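Local atomic coordinates of putative HpcE protein (Mycolicibacterium smegmatis, PDB entry 6V77), a protein that has no assigned function but belongs to the FAH clan of beta-rich proteins and carries a bound zinc ion. Residues 112-115 with 116-120; 263-266 with 267-270; 99-102 with 103-106. All blocks are in the same frame, centred on the assembly; numbering follows the deposited sequence.

Contact 1 (112-115 with 116-120); sequences QLPA and GSVDW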
ATOM      1  N   GLN B 112     -17.209   2.769 -12.709  1.00 29.22           N
ATOM      2  CA  GLN B 112     -18.053   3.857 -12.238  1.00 33.37           C
ATOM      3  C   GLN B 112     -17.235   5.141 -12.204  1.00 29.97           C
ATOM      4  O   GLN B 112     -16.109   5.153 -11.694  1.00 34.36           O
ATOM      5  CB  GLN B 112     -18.617   3.531 -10.849  1.00 39.21           C
ATOM      6  CG  GLN B 112     -19.464   2.255 -10.808  1.00 46.10           C
ATOM      7  CD  GLN B 112     -20.812   2.415 -11.506  1.00 60.27           C
ATOM      8  OE1 GLN B 112     -21.463   3.455 -11.395  1.00 65.45           O
ATOM      9  NE2 GLN B 112     -21.238   1.378 -12.223  1.00 59.97           N
ATOM     10  N   LEU B 113     -17.786   6.207 -12.793  1.00 33.46           N
ATOM     11  CA  LEU B 113     -17.184   7.534 -12.754  1.00 29.27           C
ATOM     12  C   LEU B 113     -17.573   8.260 -11.478  1.00 30.91           C
ATOM     13  O   LEU B 113     -18.737   8.647 -11.316  1.00 32.89           O
ATOM     14  CB  LEU B 113     -17.636   8.377 -13.949  1.00 34.89           C
ATOM     15  CG  LEU B 113     -17.125   8.026 -15.336  1.00 34.36           C
ATOM     16  CD1 LEU B 113     -18.004   8.757 -16.361  1.00 32.59           C
ATOM     17  CD2 LEU B 113     -15.652   8.402 -15.465  1.00 33.40           C
ATOM     18  N   PRO B 114     -16.649   8.471 -10.555  1.00 34.02           N
ATOM     19  CA  PRO B 114     -16.917   9.401  -9.460  1.00 36.79           C
ATOM     20  C   PRO B 114     -17.057  10.809 -10.008  1.00 35.89           C
ATOM     21  O   PRO B 114     -16.635  11.111 -11.128  1.00 30.99           O
ATOM     22  CB  PRO B 114     -15.677   9.274  -8.577  1.00 34.21           C
ATOM     23  CG  PRO B 114     -14.605   8.863  -9.532  1.00 35.00           C
ATOM     24  CD  PRO B 114     -15.270   7.953 -10.515  1.00 33.03           C
ATOM     25  N   ALA B 115     -17.669  11.673  -9.201  1.00 35.56           N
ATOM     26  CA  ALA B 115     -17.705  13.086  -9.538  1.00 38.87           C
ATOM     27  C   ALA B 115     -16.283  13.603  -9.704  1.00 36.24           C
ATOM     28  O   ALA B 115     -15.362  13.173  -8.999  1.00 40.46           O
ATOM     29  CB  ALA B 115     -18.433  13.876  -8.447  1.00 46.39           C
ATOM     30  N   GLY B 116     -16.095  14.513 -10.661  1.00 31.38           N
ATOM     31  CA  GLY B 116     -14.793  15.105 -10.880  1.00 33.85           C
ATOM     32  C   GLY B 116     -14.326  14.941 -12.319  1.00 35.32           C
ATOM     33  O   GLY B 116     -15.137  14.913 -13.253  1.00 34.02           O
ATOM     34  N   SER B 117     -13.008  14.871 -12.481  1.00 31.84           N
ATOM     35  CA  SER B 117     -12.345  14.889 -13.784  1.00 31.36           C
ATOM     36  C   SER B 117     -11.543  13.603 -13.903  1.00 28.86           C
ATOM     37  O   SER B 117     -10.388  13.542 -13.467  1.00 31.63           O
ATOM     38  CB  SER B 117     -11.449  16.126 -13.913  1.00 31.35           C
ATOM     39  OG  SER B 117     -12.214  17.320 -13.828  1.00 32.89           O
ATOM     40  N   VAL B 118     -12.148  12.563 -14.472  1.00 28.69           N
ATOM     41  CA  VAL B 118     -11.514  11.246 -14.497  1.00 27.74           C
ATOM     42  C   VAL B 118     -10.712  11.095 -15.785  1.00 28.35           C
ATOM     43  O   VAL B 118     -11.236  11.276 -16.891  1.00 29.87           O
ATOM     44  CB  VAL B 118     -12.556  10.129 -14.345  1.00 32.07           C
ATOM     45  CG1 VAL B 118     -11.887   8.800 -14.373  1.00 27.39           C
ATOM     46  CG2 VAL B 118     -13.332  10.311 -13.021  1.00 32.00           C
ATOM     47  N   ASP B 119      -9.446  10.734 -15.633  1.00 27.31           N
ATOM     48  CA  ASP B 119      -8.472  10.777 -16.705  1.00 27.34           C
ATOM     49  C   ASP B 119      -7.877   9.386 -16.891  1.00 29.64           C
ATOM     50  O   ASP B 119      -7.824   8.592 -15.946  1.00 26.79           O
ATOM     51  CB  ASP B 119      -7.389  11.785 -16.362  1.00 27.43           C
ATOM     52  CG  ASP B 119      -6.663  12.314 -17.566  1.00 32.24           C
ATOM     53  OD1 ASP B 119      -6.906  11.838 -18.700  1.00 34.16           O
ATOM     54  OD2 ASP B 119      -5.852  13.236 -17.360  1.00 30.35           O
ATOM     55  N   TRP B 120      -7.435   9.099 -18.115  1.00 28.30           N
ATOM     56  CA  TRP B 120      -6.874   7.807 -18.505  1.00 26.29           C
ATOM     57  C   TRP B 120      -5.350   7.867 -18.517  1.00 25.95           C
ATOM     58  O   TRP B 120      -4.760   8.918 -18.785  1.00 26.43           O
ATOM     59  CB  TRP B 120      -7.369   7.416 -19.905  1.00 26.96           C
ATOM     60  CG  TRP B 120      -7.066   8.488 -20.942  1.00 29.45           C
ATOM     61  CD1 TRP B 120      -5.925   8.606 -21.691  1.00 28.10           C
ATOM     62  CD2 TRP B 120      -7.898   9.601 -21.306  1.00 28.87           C
ATOM     63  NE1 TRP B 120      -6.007   9.707 -22.504  1.00 29.14           N
ATOM     64  CE2 TRP B 120      -7.202  10.340 -22.282  1.00 34.04           C
ATOM     65  CE3 TRP B 120      -9.165  10.038 -20.901  1.00 29.25           C
ATOM     66  CZ2 TRP B 120      -7.725  11.483 -22.863  1.00 32.03           C
ATOM     67  CZ3 TRP B 120      -9.689  11.186 -21.488  1.00 30.35           C
ATOM     68  CH2 TRP B 120      -8.972  11.892 -22.460  1.00 35.58           C
TER
HETATM   69  O   HOH W   1     -16.661  12.388 -13.483  1.00 29.88           O
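L113 and P114 pack against V118 in a short apolar contact round the turn that carries the chain from strand 110-113 of one sheet to strand 118-128 of the other, in a protein of the FAH fold family. Strand 110-113 is an outermost strand, within this chain, of the five-stranded sheet; strand 118-128 belongs to the larger mixed sheet and brings the zinc ligands E121 and E123 soon after the turn. The two sides do not pair as a hairpin: the CA atoms of L113 and V118 stand 7.0 Å apart, a gap filled by side chains. V118 provides the surface that both partners share. Its CG1 lies anti to the backbone N (chi1 180°), which leaves CG2 beside that nitrogen and turned to the proline. CD2 of L113 reaches V118 CB at 3.7 Å and touches both methyls of the valine as well. From the other partner, P114 CD comes within 3.9 Å of V118 CG2, the ring and the valine meeting at about a right angle. L113 is also packed on F275 and T277 of strand 269-277, and P114 on H173 and F176, while S117 hydrogen-bonds through OG to D157. At the bend itself G116 takes a phi of 125°, a backbone region open mainly to glycine. The example illustrates a turn whose two arms meet through apolar side chains, without direct hydrogen bonds between them; a water lies 2.7 Å from P114 O and 3.0 Å from G116 O.

Contact 2 (263-266 with 267-270); sequences TYIT and GVGE. With EDO (1,2-ethanediol), chain N.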
ATOM      1  N   THR B 263      -7.384  -0.138 -23.941  1.00 24.08           N
ATOM      2  CA  THR B 263      -6.022   0.006 -23.454  1.00 24.36           C
ATOM      3  C   THR B 263      -5.242  -1.196 -23.976  1.00 25.24           C
ATOM      4  O   THR B 263      -5.749  -2.317 -23.918  1.00 24.86           O
ATOM      5  CB  THR B 263      -6.009   0.035 -21.916  1.00 27.03           C
ATOM      6  OG1 THR B 263      -6.828   1.111 -21.439  1.00 29.04           O
ATOM      7  CG2 THR B 263      -4.596   0.184 -21.349  1.00 22.78           C
ATOM      8  N   TYR B 264      -4.044  -0.977 -24.526  1.00 23.67           N
ATOM      9  CA  TYR B 264      -3.314  -2.115 -25.093  1.00 23.74           C
ATOM     10  C   TYR B 264      -1.809  -1.968 -24.933  1.00 31.49           C
ATOM     11  O   TYR B 264      -1.269  -0.863 -24.866  1.00 23.88           O
ATOM     12  CB  TYR B 264      -3.632  -2.309 -26.586  1.00 24.53           C
ATOM     13  CG  TYR B 264      -3.107  -1.192 -27.466  1.00 25.83           C
ATOM     14  CD1 TYR B 264      -1.805  -1.223 -27.979  1.00 26.14           C
ATOM     15  CD2 TYR B 264      -3.908  -0.101 -27.777  1.00 28.06           C
ATOM     16  CE1 TYR B 264      -1.325  -0.189 -28.767  1.00 27.64           C
ATOM     17  CE2 TYR B 264      -3.433   0.933 -28.558  1.00 31.77           C
ATOM     18  CZ  TYR B 264      -2.138   0.879 -29.054  1.00 34.23           C
ATOM     19  OH  TYR B 264      -1.676   1.912 -29.836  1.00 34.14           O
ATOM     20  N   ILE B 265      -1.132  -3.115 -24.889  1.00 23.59           N
ATOM     21  CA  ILE B 265       0.313  -3.201 -25.055  1.00 23.85           C
ATOM     22  C   ILE B 265       0.533  -4.266 -26.119  1.00 26.07           C
ATOM     23  O   ILE B 265       0.139  -5.423 -25.927  1.00 25.47           O
ATOM     24  CB  ILE B 265       1.040  -3.561 -23.740  1.00 23.35           C
ATOM     25  CG1 ILE B 265       0.749  -2.491 -22.662  1.00 23.01           C
ATOM     26  CG2 ILE B 265       2.516  -3.698 -24.001  1.00 23.81           C
ATOM     27  CD1 ILE B 265       1.459  -2.725 -21.304  1.00 22.72           C
ATOM     28  N   THR B 266       1.132  -3.877 -27.245  1.00 25.16           N
ATOM     29  CA  THR B 266       1.115  -4.731 -28.430  1.00 25.87           C
ATOM     30  C   THR B 266       1.920  -5.993 -28.168  1.00 26.73           C
ATOM     31  O   THR B 266       3.058  -5.928 -27.696  1.00 26.56           O
ATOM     32  CB  THR B 266       1.668  -3.987 -29.640  1.00 26.96           C
ATOM     33  OG1 THR B 266       0.941  -2.753 -29.802  1.00 27.06           O
ATOM     34  CG2 THR B 266       1.520  -4.854 -30.914  1.00 27.89           C
ATOM     35  N   GLY B 267       1.303  -7.145 -28.430  1.00 26.87           N
ATOM     36  CA  GLY B 267       1.916  -8.425 -28.133  1.00 26.93           C
ATOM     37  C   GLY B 267       1.783  -8.897 -26.697  1.00 27.28           C
ATOM     38  O   GLY B 267       2.168 -10.043 -26.403  1.00 32.61           O
ATOM     39  N   VAL B 268       1.264  -8.067 -25.798  1.00 26.51           N
ATOM     40  CA  VAL B 268       1.079  -8.429 -24.393  1.00 24.28           C
ATOM     41  C   VAL B 268      -0.398  -8.588 -24.049  1.00 29.00           C
ATOM     42  O   VAL B 268      -0.802  -9.597 -23.476  1.00 28.46           O
ATOM     43  CB  VAL B 268       1.756  -7.402 -23.463  1.00 25.42           C
ATOM     44  CG1 VAL B 268       1.311  -7.613 -22.004  1.00 26.40           C
ATOM     45  CG2 VAL B 268       3.279  -7.511 -23.600  1.00 26.93           C
ATOM     46  N   GLY B 269      -1.225  -7.601 -24.394  1.00 27.28           N
ATOM     47  CA  GLY B 269      -2.638  -7.742 -24.093  1.00 23.76           C
ATOM     48  C   GLY B 269      -3.415  -6.485 -24.408  1.00 28.39           C
ATOM     49  O   GLY B 269      -2.860  -5.439 -24.763  1.00 23.29           O
ATOM     50  N   GLU B 270      -4.729  -6.606 -24.266  1.00 23.17           N
ATOM     51  CA  GLU B 270      -5.575  -5.422 -24.363  1.00 23.36           C
ATOM     52  C   GLU B 270      -6.839  -5.633 -23.547  1.00 26.18           C
ATOM     53  O   GLU B 270      -7.230  -6.766 -23.264  1.00 25.77           O
ATOM     54  CB  GLU B 270      -5.955  -5.113 -25.813  1.00 27.02           C
ATOM     55  CG  GLU B 270      -6.886  -6.140 -26.418  1.00 27.08           C
ATOM     56  CD  GLU B 270      -7.422  -5.676 -27.755  1.00 36.57           C
ATOM     57  OE1 GLU B 270      -6.767  -5.948 -28.769  1.00 34.34           O
ATOM     58  OE2 GLU B 270      -8.480  -5.009 -27.776  1.00 34.80           O
TER
HETATM   59  C1  EDO N 304      -2.833  -6.263 -27.947  1.00 52.36           C
HETATM   60  O1  EDO N 304      -3.304  -5.468 -29.046  1.00 58.97           O
HETATM   61  C2  EDO N 304      -2.094  -7.483 -28.478  1.00 53.14           C
HETATM   62  O2  EDO N 304      -1.216  -7.054 -29.526  1.00 41.90           O
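G267 opens the return half of the beta hairpin formed by strands 260-265 and 269-277, directly after T266. Its N-H points almost straight at O2 of a bound 1,2-ethanediol, probably from the crystallisation liquor (G267 N to O2 2.7 Å, 178°), which lies on the side of the turn where Y264 and E270 project. V268 follows. Its N-H bonds to I265 O at 2.9 Å from above the carbonyl plane, and its side chain lies alongside that of I265, with V268 CB 3.8 Å from I265 CG2; both also pack on V149 of strand 144-155. G269 then bonds to the same carbonyl, this time in its plane (G269 N to I265 O 3.0 Å), and G269 O accepts from I265 N at 2.9 Å. Two successive residues thus face one, the definition of a classic beta bulge. E270 restores regular pairing opposite Y264, with E270 CB 3.7 Å from Y264 CB. Its carboxylate continues to a salt bridge with R262. The chemistry implies a well-satisfied I265 carbonyl, taken by two N-H groups from different directions, while R2, bonded to the carbonyls of G267 and V268, and E196, bonded to T266 OG1, add side-chain hydrogen bonds to this hairpin end.

Contact 3 (99-102 with 103-106); sequences KFVS and SITG
F100, just ahead of the 3-10 turn 101-103, offers two flat groups: a phenyl ring on a side chain that starts away from segment 103-106, and a peptide carbonyl that accepts from S103. The ring meets that of F73 of the second subunit with the planes at about 35°, so the approach to this turn, which leads into strand 104-105, also lines the dimer interface. Nearby, S102 OG hydrogen-bonds to Q71 of that subunit. The carbonyl is gripped twice by one residue. S103 OG donates in its plane at 2.6 Å from F100 O, whereas S103 N approaches from above the plane, 2.9 Å from F100 O. A chi1 of 69° sets OG between the backbone N and carbonyl carbon of S103 and folds it back over the turn; the same hydroxyl also hydrogen-bonds with S177 of the neighbouring strand. One residue on, I104 N reaches V101 O at 3.0 Å from far above the carbonyl plane (60° out of it), and V101 CG2 touches I104 CD1 at 4.1 Å. A water lies 2.8 Å from both V101 O and I104 O. K99, just before the turn, sends NZ to the zinc ligand D152 in a salt bridge and makes a cation-pi contact with F238, which places the segment beside the metal site. At the end of the strand, T105 OG1 donates to a lone pair of G106 O at 2.7 Å.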
ATOM      1  N   LYS B  99      -1.253   2.968  -5.369  1.00 21.48           N
ATOM      2  CA  LYS B  99      -2.657   2.798  -5.719  1.00 21.64           C
ATOM      3  C   LYS B  99      -3.163   1.715  -4.776  1.00 19.74           C
ATOM      4  O   LYS B  99      -2.680   0.577  -4.824  1.00 20.76           O
ATOM      5  CB  LYS B  99      -2.810   2.430  -7.200  1.00 22.38           C
ATOM      6  CG  LYS B  99      -2.523   3.624  -8.131  1.00 22.42           C
ATOM      7  CD  LYS B  99      -2.197   3.220  -9.590  1.00 23.21           C
ATOM      8  CE  LYS B  99      -3.421   2.724 -10.340  1.00 25.57           C
ATOM      9  NZ  LYS B  99      -4.542   3.707 -10.377  1.00 22.15           N
ATOM     10  N   PHE B 100      -4.073   2.086  -3.873  1.00 21.00           N
ATOM     11  CA  PHE B 100      -4.412   1.179  -2.776  1.00 22.04           C
ATOM     12  C   PHE B 100      -5.050  -0.098  -3.311  1.00 24.85           C
ATOM     13  O   PHE B 100      -5.754  -0.076  -4.324  1.00 23.31           O
ATOM     14  CB  PHE B 100      -5.322   1.892  -1.774  1.00 22.44           C
ATOM     15  CG  PHE B 100      -4.612   2.992  -1.009  1.00 21.44           C
ATOM     16  CD1 PHE B 100      -3.662   2.659  -0.030  1.00 22.49           C
ATOM     17  CD2 PHE B 100      -4.830   4.327  -1.299  1.00 23.35           C
ATOM     18  CE1 PHE B 100      -2.987   3.648   0.662  1.00 24.89           C
ATOM     19  CE2 PHE B 100      -4.157   5.328  -0.603  1.00 22.34           C
ATOM     20  CZ  PHE B 100      -3.230   4.981   0.379  1.00 24.53           C
ATOM     21  N   VAL B 101      -4.752  -1.225  -2.650  1.00 20.69           N
ATOM     22  CA  VAL B 101      -5.090  -2.529  -3.215  1.00 19.60           C
ATOM     23  C   VAL B 101      -6.594  -2.729  -3.402  1.00 22.57           C
ATOM     24  O   VAL B 101      -7.004  -3.479  -4.297  1.00 24.72           O
ATOM     25  CB  VAL B 101      -4.461  -3.664  -2.356  1.00 24.10           C
ATOM     26  CG1 VAL B 101      -5.230  -3.916  -1.060  1.00 22.00           C
ATOM     27  CG2 VAL B 101      -4.325  -4.935  -3.168  1.00 29.87           C
ATOM     28  N   SER B 102      -7.438  -2.041  -2.627  1.00 20.35           N
ATOM     29  CA  SER B 102      -8.876  -2.182  -2.818  1.00 20.79           C
ATOM     30  C   SER B 102      -9.339  -1.685  -4.188  1.00 23.52           C
ATOM     31  O   SER B 102     -10.450  -2.028  -4.587  1.00 22.84           O
ATOM     32  CB  SER B 102      -9.679  -1.435  -1.739  1.00 21.16           C
ATOM     33  OG  SER B 102      -9.321  -0.067  -1.674  1.00 21.42           O
ATOM     34  N   SER B 103      -8.519  -0.896  -4.895  1.00 20.82           N
ATOM     35  CA  SER B 103      -8.852  -0.391  -6.227  1.00 21.69           C
ATOM     36  C   SER B 103      -8.411  -1.318  -7.345  1.00 25.64           C
ATOM     37  O   SER B 103      -8.729  -1.053  -8.511  1.00 23.51           O
ATOM     38  CB  SER B 103      -8.204   0.981  -6.461  1.00 21.09           C
ATOM     39  OG  SER B 103      -6.793   0.853  -6.574  1.00 23.33           O
ATOM     40  N   ILE B 104      -7.665  -2.373  -7.038  1.00 20.59           N
ATOM     41  CA  ILE B 104      -7.142  -3.246  -8.081  1.00 20.52           C
ATOM     42  C   ILE B 104      -8.241  -4.204  -8.516  1.00 28.56           C
ATOM     43  O   ILE B 104      -8.921  -4.813  -7.681  1.00 23.77           O
ATOM     44  CB  ILE B 104      -5.896  -4.000  -7.586  1.00 22.23           C
ATOM     45  CG1 ILE B 104      -4.717  -3.030  -7.493  1.00 25.75           C
ATOM     46  CG2 ILE B 104      -5.572  -5.198  -8.521  1.00 22.81           C
ATOM     47  CD1 ILE B 104      -3.435  -3.654  -6.945  1.00 29.11           C
ATOM     48  N   THR B 105      -8.431  -4.317  -9.824  1.00 24.75           N
ATOM     49  CA  THR B 105      -9.365  -5.268 -10.402  1.00 23.13           C
ATOM     50  C   THR B 105      -8.704  -5.895 -11.620  1.00 22.67           C
ATOM     51  O   THR B 105      -7.607  -5.506 -12.027  1.00 24.78           O
ATOM     52  CB  THR B 105     -10.668  -4.594 -10.836  1.00 25.57           C
ATOM     53  OG1 THR B 105     -10.368  -3.727 -11.927  1.00 24.74           O
ATOM     54  CG2 THR B 105     -11.283  -3.770  -9.685  1.00 24.82           C
ATOM     55  N   GLY B 106      -9.395  -6.854 -12.218  1.00 22.60           N
ATOM     56  CA  GLY B 106      -9.051  -7.297 -13.549  1.00 22.40           C
ATOM     57  C   GLY B 106      -9.631  -6.320 -14.558  1.00 23.37           C
ATOM     58  O   GLY B 106     -10.064  -5.223 -14.209  1.00 25.30           O
TER
HETATM   59  O   HOH W   2      -9.093  -5.292  -4.948  1.00 35.14           O

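How the contacts relate
Along the chain the order is contact 3, contact 1, contact 2, and none touches another. The centres of contacts 1 and 3 are about 16 Å apart, those of contacts 2 and 3 about 20 Å, and those of contacts 1 and 2 about 23 Å; contacts 2 and 3 lie on opposite sides of the chain's centre. Contacts 1 and 2 share the five-stranded sheet, where strands 110-113 and 269-277 are neighbours, while contacts 1 and 3 both reach the large mixed sheet. Contact 1 therefore links the two sheets, contact 2 closes a hairpin in one, and contact 3 brings the chain between the zinc site and the second subunit.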